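Local coordinates for AimR transcriptional regulator (Bacillus phage phi3T, PDB 5ZVV), which activates transcription of the aimX locus as a homodimer, apparently favouring the lytic cycle, until the arbitrium peptide converts it to an inactive monomer and lysogeny follows, at residues Y68-D73 with T95-I100; S82-D87 with G183-S188. One frame throughout, in Å; residues are numbered along the deposited sequence.

Contact 1. Residues Y68-D73 with T95-I100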
loop_
_atom_site.group_PDB
_atom_site.type_symbol
_atom_site.label_atom_id
_atom_site.label_comp_id
_atom_site.label_asym_id
_atom_site.label_seq_id
_atom_site.Cartn_x
_atom_site.Cartn_y
_atom_site.Cartn_z
ATOM N N TYR A 68 -23.520 18.711 -27.877
ATOM C CA TYR A 68 -23.978 19.826 -27.055
ATOM C C TYR A 68 -22.863 20.358 -26.161
ATOM O O TYR A 68 -22.679 21.576 -26.042
ATOM C CB TYR A 68 -25.178 19.381 -26.219
ATOM C CG TYR A 68 -25.839 20.482 -25.426
ATOM C CD1 TYR A 68 -26.864 21.237 -25.977
ATOM C CD2 TYR A 68 -25.450 20.756 -24.120
ATOM C CE1 TYR A 68 -27.480 22.239 -25.258
ATOM C CE2 TYR A 68 -26.057 21.758 -23.392
ATOM C CZ TYR A 68 -27.071 22.498 -23.967
ATOM O OH TYR A 68 -27.689 23.494 -23.249
ATOM N N PHE A 69 -22.106 19.459 -25.527
ATOM C CA PHE A 69 -21.091 19.878 -24.565
ATOM C C PHE A 69 -20.012 20.728 -25.222
ATOM O O PHE A 69 -19.485 21.662 -24.605
ATOM C CB PHE A 69 -20.460 18.656 -23.897
ATOM C CG PHE A 69 -21.320 18.023 -22.839
ATOM C CD1 PHE A 69 -22.464 18.653 -22.380
ATOM C CD2 PHE A 69 -20.970 16.798 -22.292
ATOM C CE1 PHE A 69 -23.250 18.071 -21.404
ATOM C CE2 PHE A 69 -21.752 16.212 -21.312
ATOM C CZ PHE A 69 -22.891 16.849 -20.869
ATOM N N LEU A 70 -19.662 20.418 -26.473
ATOM C CA LEU A 70 -18.616 21.160 -27.164
ATOM C C LEU A 70 -19.031 22.583 -27.511
ATOM O O LEU A 70 -18.179 23.366 -27.942
ATOM C CB LEU A 70 -18.194 20.415 -28.431
ATOM C CG LEU A 70 -17.538 19.052 -28.198
ATOM C CD1 LEU A 70 -17.166 18.403 -29.523
ATOM C CD2 LEU A 70 -16.317 19.184 -27.295
ATOM N N GLU A 71 -20.303 22.936 -27.328
ATOM C CA GLU A 71 -20.773 24.293 -27.561
ATOM C C GLU A 71 -20.843 25.131 -26.291
ATOM O O GLU A 71 -21.081 26.338 -26.383
ATOM C CB GLU A 71 -22.153 24.271 -28.232
ATOM C CG GLU A 71 -22.158 23.629 -29.614
ATOM C CD GLU A 71 -21.205 24.309 -30.583
ATOM O OE1 GLU A 71 -21.057 25.547 -30.513
ATOM O OE2 GLU A 71 -20.598 23.601 -31.416
ATOM N N LEU A 72 -20.641 24.529 -25.121
ATOM C CA LEU A 72 -20.669 25.275 -23.872
ATOM C C LEU A 72 -19.499 26.254 -23.800
ATOM O O LEU A 72 -18.465 26.084 -24.453
ATOM C CB LEU A 72 -20.621 24.325 -22.674
ATOM C CG LEU A 72 -21.794 23.359 -22.495
ATOM C CD1 LEU A 72 -21.470 22.335 -21.423
ATOM C CD2 LEU A 72 -23.072 24.114 -22.150
ATOM N N ASP A 73 -19.678 27.293 -22.995
ATOM C CA ASP A 73 -18.617 28.266 -22.765
ATOM C C ASP A 73 -17.528 27.629 -21.912
ATOM O O ASP A 73 -17.784 27.300 -20.746
ATOM C CB ASP A 73 -19.178 29.512 -22.080
ATOM C CG ASP A 73 -18.195 30.679 -22.068
ATOM O OD1 ASP A 73 -16.970 30.447 -22.047
ATOM O OD2 ASP A 73 -18.660 31.841 -22.072
ATOM N N THR A 95 -14.435 13.429 -23.464
ATOM C CA THR A 95 -13.780 13.895 -22.245
ATOM C C THR A 95 -12.473 14.609 -22.559
ATOM O O THR A 95 -12.188 15.672 -21.998
ATOM C CB THR A 95 -13.525 12.724 -21.294
ATOM O OG1 THR A 95 -14.769 12.128 -20.905
ATOM C CG2 THR A 95 -12.785 13.197 -20.049
ATOM N N ASP A 96 -11.671 14.049 -23.470
ATOM C CA ASP A 96 -10.382 14.659 -23.781
ATOM C C ASP A 96 -10.555 15.954 -24.563
ATOM O O ASP A 96 -9.812 16.922 -24.343
ATOM C CB ASP A 96 -9.505 13.667 -24.543
ATOM C CG ASP A 96 -9.106 12.476 -23.692
ATOM O OD1 ASP A 96 -9.086 12.613 -22.449
ATOM O OD2 ASP A 96 -8.809 11.404 -24.263
ATOM N N LYS A 97 -11.535 16.001 -25.472
ATOM C CA LYS A 97 -11.824 17.261 -26.155
ATOM C C LYS A 97 -12.208 18.353 -25.158
ATOM O O LYS A 97 -11.694 19.480 -25.217
ATOM C CB LYS A 97 -12.930 17.053 -27.190
ATOM C CG LYS A 97 -12.515 16.168 -28.356
ATOM C CD LYS A 97 -13.674 15.920 -29.307
ATOM C CE LYS A 97 -13.281 14.933 -30.397
ATOM N NZ LYS A 97 -14.426 14.597 -31.290
ATOM N N ILE A 98 -13.101 18.027 -24.219
ATOM C CA ILE A 98 -13.519 19.001 -23.213
ATOM C C ILE A 98 -12.342 19.406 -22.334
ATOM O O ILE A 98 -12.224 20.571 -21.936
ATOM C CB ILE A 98 -14.686 18.444 -22.376
ATOM C CG1 ILE A 98 -15.892 18.141 -23.269
ATOM C CG2 ILE A 98 -15.078 19.428 -21.284
ATOM C CD1 ILE A 98 -17.079 17.585 -22.520
ATOM N N ILE A 99 -11.456 18.461 -22.016
ATOM C CA ILE A 99 -10.279 18.793 -21.215
ATOM C C ILE A 99 -9.406 19.803 -21.948
ATOM O O ILE A 99 -8.877 20.745 -21.341
ATOM C CB ILE A 99 -9.491 17.519 -20.856
ATOM C CG1 ILE A 99 -10.253 16.694 -19.822
ATOM C CG2 ILE A 99 -8.107 17.872 -20.320
ATOM C CD1 ILE A 99 -9.540 15.427 -19.419
ATOM N N ILE A 100 -9.251 19.632 -23.263
ATOM C CA ILE A 100 -8.499 20.608 -24.050
ATOM C C ILE A 100 -9.172 21.976 -23.988
ATOM O O ILE A 100 -8.512 23.002 -23.774
ATOM C CB ILE A 100 -8.337 20.118 -25.501
ATOM C CG1 ILE A 100 -7.386 18.918 -25.550
ATOM C CG2 ILE A 100 -7.843 21.247 -26.398
ATOM C CD1 ILE A 100 -7.350 18.219 -26.889
#

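Contact 2. Residues S82-D87 with G183-S188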
loop_
_atom_site.group_PDB
_atom_site.type_symbol
_atom_site.label_atom_id
_atom_site.label_comp_id
_atom_site.label_asym_id
_atom_site.label_seq_id
_atom_site.Cartn_x
_atom_site.Cartn_y
_atom_site.Cartn_z
ATOM N N SER A 82 -19.742 19.471 -17.479
ATOM C CA SER A 82 -19.726 18.618 -18.661
ATOM C C SER A 82 -18.530 17.676 -18.649
ATOM O O SER A 82 -18.646 16.520 -19.068
ATOM C CB SER A 82 -19.726 19.468 -19.932
ATOM O OG SER A 82 -18.413 19.846 -20.301
ATOM N N VAL A 83 -17.371 18.141 -18.169
ATOM C CA VAL A 83 -16.219 17.244 -18.142
ATOM C C VAL A 83 -16.434 16.138 -17.117
ATOM O O VAL A 83 -16.052 14.980 -17.349
ATOM C CB VAL A 83 -14.902 18.014 -17.900
ATOM C CG1 VAL A 83 -14.635 18.256 -16.419
ATOM C CG2 VAL A 83 -13.735 17.260 -18.527
ATOM N N GLU A 84 -17.084 16.455 -15.989
ATOM C CA GLU A 84 -17.337 15.407 -15.002
ATOM C C GLU A 84 -18.350 14.389 -15.516
ATOM O O GLU A 84 -18.153 13.173 -15.373
ATOM C CB GLU A 84 -17.807 16.011 -13.676
ATOM C CG GLU A 84 -18.468 15.004 -12.724
ATOM C CD GLU A 84 -17.571 13.828 -12.342
ATOM O OE1 GLU A 84 -16.347 13.874 -12.591
ATOM O OE2 GLU A 84 -18.097 12.843 -11.780
ATOM N N TYR A 85 -19.446 14.861 -16.114
ATOM C CA TYR A 85 -20.436 13.939 -16.661
ATOM C C TYR A 85 -19.840 13.092 -17.780
ATOM O O TYR A 85 -20.112 11.889 -17.873
ATOM C CB TYR A 85 -21.657 14.714 -17.164
ATOM C CG TYR A 85 -22.870 13.850 -17.422
ATOM C CD1 TYR A 85 -23.591 13.299 -16.370
ATOM C CD2 TYR A 85 -23.301 13.594 -18.716
ATOM C CE1 TYR A 85 -24.703 12.512 -16.600
ATOM C CE2 TYR A 85 -24.412 12.809 -18.957
ATOM C CZ TYR A 85 -25.109 12.271 -17.897
ATOM O OH TYR A 85 -26.215 11.488 -18.133
ATOM N N SER A 86 -19.015 13.700 -18.633
ATOM C CA SER A 86 -18.393 12.945 -19.715
ATOM C C SER A 86 -17.467 11.869 -19.169
ATOM O O SER A 86 -17.489 10.725 -19.637
ATOM C CB SER A 86 -17.632 13.891 -20.645
ATOM O OG SER A 86 -17.123 13.199 -21.771
ATOM N N ASP A 87 -16.661 12.206 -18.159
ATOM C CA ASP A 87 -15.684 11.240 -17.669
ATOM C C ASP A 87 -16.344 10.126 -16.864
ATOM O O ASP A 87 -15.901 8.973 -16.924
ATOM C CB ASP A 87 -14.616 11.935 -16.833
ATOM C CG ASP A 87 -13.525 10.983 -16.398
ATOM O OD1 ASP A 87 -12.680 10.626 -17.245
ATOM O OD2 ASP A 87 -13.527 10.573 -15.218
ATOM N N GLY A 183 -25.066 19.780 -4.994
ATOM C CA GLY A 183 -25.404 19.949 -6.390
ATOM C C GLY A 183 -24.952 18.768 -7.227
ATOM O O GLY A 183 -24.628 17.698 -6.720
ATOM N N PHE A 184 -24.936 19.008 -8.541
ATOM C CA PHE A 184 -24.666 17.957 -9.519
ATOM C C PHE A 184 -23.296 17.321 -9.303
ATOM O O PHE A 184 -23.166 16.089 -9.270
ATOM C CB PHE A 184 -24.785 18.552 -10.924
ATOM C CG PHE A 184 -24.265 17.671 -12.012
ATOM C CD1 PHE A 184 -25.056 16.670 -12.549
ATOM C CD2 PHE A 184 -22.989 17.857 -12.517
ATOM C CE1 PHE A 184 -24.578 15.860 -13.560
ATOM C CE2 PHE A 184 -22.507 17.050 -13.526
ATOM C CZ PHE A 184 -23.304 16.053 -14.050
ATOM N N ILE A 185 -22.259 18.150 -9.161
ATOM C CA ILE A 185 -20.898 17.638 -9.016
ATOM C C ILE A 185 -20.775 16.778 -7.763
ATOM O O ILE A 185 -20.186 15.689 -7.795
ATOM C CB ILE A 185 -19.890 18.803 -9.006
ATOM C CG1 ILE A 185 -19.816 19.448 -10.391
ATOM C CG2 ILE A 185 -18.515 18.329 -8.558
ATOM C CD1 ILE A 185 -19.249 18.531 -11.457
ATOM N N LYS A 186 -21.342 17.245 -6.644
ATOM C CA LYS A 186 -21.211 16.515 -5.387
ATOM C C LYS A 186 -21.923 15.169 -5.444
ATOM O O LYS A 186 -21.427 14.176 -4.898
ATOM C CB LYS A 186 -21.749 17.359 -4.229
ATOM C CG LYS A 186 -21.550 16.731 -2.855
ATOM C CD LYS A 186 -21.975 17.677 -1.740
ATOM C CE LYS A 186 -21.860 17.008 -0.381
ATOM N NZ LYS A 186 -21.970 17.986 0.732
ATOM N N GLU A 187 -23.082 15.108 -6.103
ATOM C CA GLU A 187 -23.770 13.829 -6.263
ATOM C C GLU A 187 -22.985 12.889 -7.174
ATOM O O GLU A 187 -22.919 11.677 -6.922
ATOM C CB GLU A 187 -25.182 14.056 -6.805
ATOM C CG GLU A 187 -26.065 14.875 -5.880
ATOM C CD GLU A 187 -26.189 14.252 -4.506
ATOM O OE1 GLU A 187 -26.652 13.094 -4.415
ATOM O OE2 GLU A 187 -25.810 14.913 -3.517
ATOM N N SER A 188 -22.385 13.431 -8.238
ATOM C CA SER A 188 -21.552 12.612 -9.116
ATOM C C SER A 188 -20.379 12.009 -8.348
ATOM O O SER A 188 -20.121 10.798 -8.418
ATOM C CB SER A 188 -21.057 13.457 -10.293
ATOM O OG SER A 188 -20.493 12.649 -11.313
#

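Contact 1. Residues Y68-D73 with T95-I100
Phe69 and Leu70, near the C-terminal part of helix 61-69, reach across to Ile98 and Lys97 on helix 92-103. The contact is apolar throughout; no hydrogen bond joins the two segments. The most intimate approach is made by the tip of Ile98: its CD1 sits 3.8 Å from Phe69 CB and 4.0 Å from Phe69 CD2, beside the root of the ring and approaching it at a slant. Ile98 manages this because CG1 lies beside its own backbone N and the chain is then stretched out (chi2 180°), which carries CD1 across the gap. Leu70 follows with a single methyl. Its CD2 lies 4.0 Å from Lys97 CB and 4.2 Å from Ile98 CG1, so it straddles the bases of two successive side chains of the helix. Lys97 therefore takes part through its aliphatic root, while its extended chain carries the ammonium group well beyond that methyl.

Backbone hydrogen bonds are made within each segment, and polar side chains such as Asp96, in a salt bridge to Arg121, find partners elsewhere. Residues Phe69 to Leu72 form a type I beta turn, with Leu72 N bonded to Phe69 O at 3.1 Å, and Ile99 N continues its helix by bonding to Thr95 O. Ser82 of helix 77-88 touches both Phe69 and Ile98, and Leu46, in the loop before helix 47-56, touches Phe69. This places the contact in the early part of the TPR-like helical array. With only dispersion and burial of hydrocarbon joining turn to helix, and just 170 Å² buried, the contact is a modest apolar one.

Contact 2. Residues S82-D87 with G183-S188
Glu84 faces Ile185 and Ser188 where helix 77-88 runs beside the first turn of helix 184-203, and here the packing is close. Ile185 CD1 lies against the stem of Glu84, 3.7 Å from its CB and 3.8 Å from its CG. The glutamate chain bends at chi2 (59°), bringing its carboxylate to Ser188, whose OG donates a hydrogen bond to OE2. The modelled length of 2.4 Å between Ser188 OG and Glu84 OE2 is very short and should be taken as doubtful in detail. OE2 also pairs with Arg192 NE, and OE1 is bonded to Tyr117 OH, so this buried carboxylate is held at both oxygens; the arginine would be expected to favour its charged form.

The two helices point nearly the same way, 25° apart with axes 10.4 Å from each other, and both belong to the all-helical, TPR-like family region, although nearly a hundred residues separate them in sequence.

Whereas Glu84 and Ser188 are buried, Phe184 and Ile185 are partly exposed and mark the solvent side of the contact. Phe184 nevertheless packs closely, offering the tip of its ring: CZ comes 3.6 Å from Tyr85 CD1, while Tyr85 CB lies at the Phe184 edge, in the ring plane. The rings are oblique, their centroids 6.0 Å apart, and Tyr85 OH bonds elsewhere, to Glu61 OE1.

Overall arrangement
The centres of contacts 1 and 2 lie 13 Å apart, on the same side of the chain's centre, and their segments alternate in sequence: 68-73, 82-87, 95-100, then 183-188 much later. Helices 61-69, 77-88 and 92-103 follow one another, and the middle one joins the two contacts, with one side meeting contact 1 and Glu84 and Tyr85 serving contact 2. Thr95 OG1 and Ser86 OG, 2.7 Å apart in a probable hydrogen bond, add a polar link. Contact 2 thus ties these early helices to a later part of the TPR-like array. No neighbouring subunit touches any of the four segments, which places both contacts inside the protomer and outside the dimer interface.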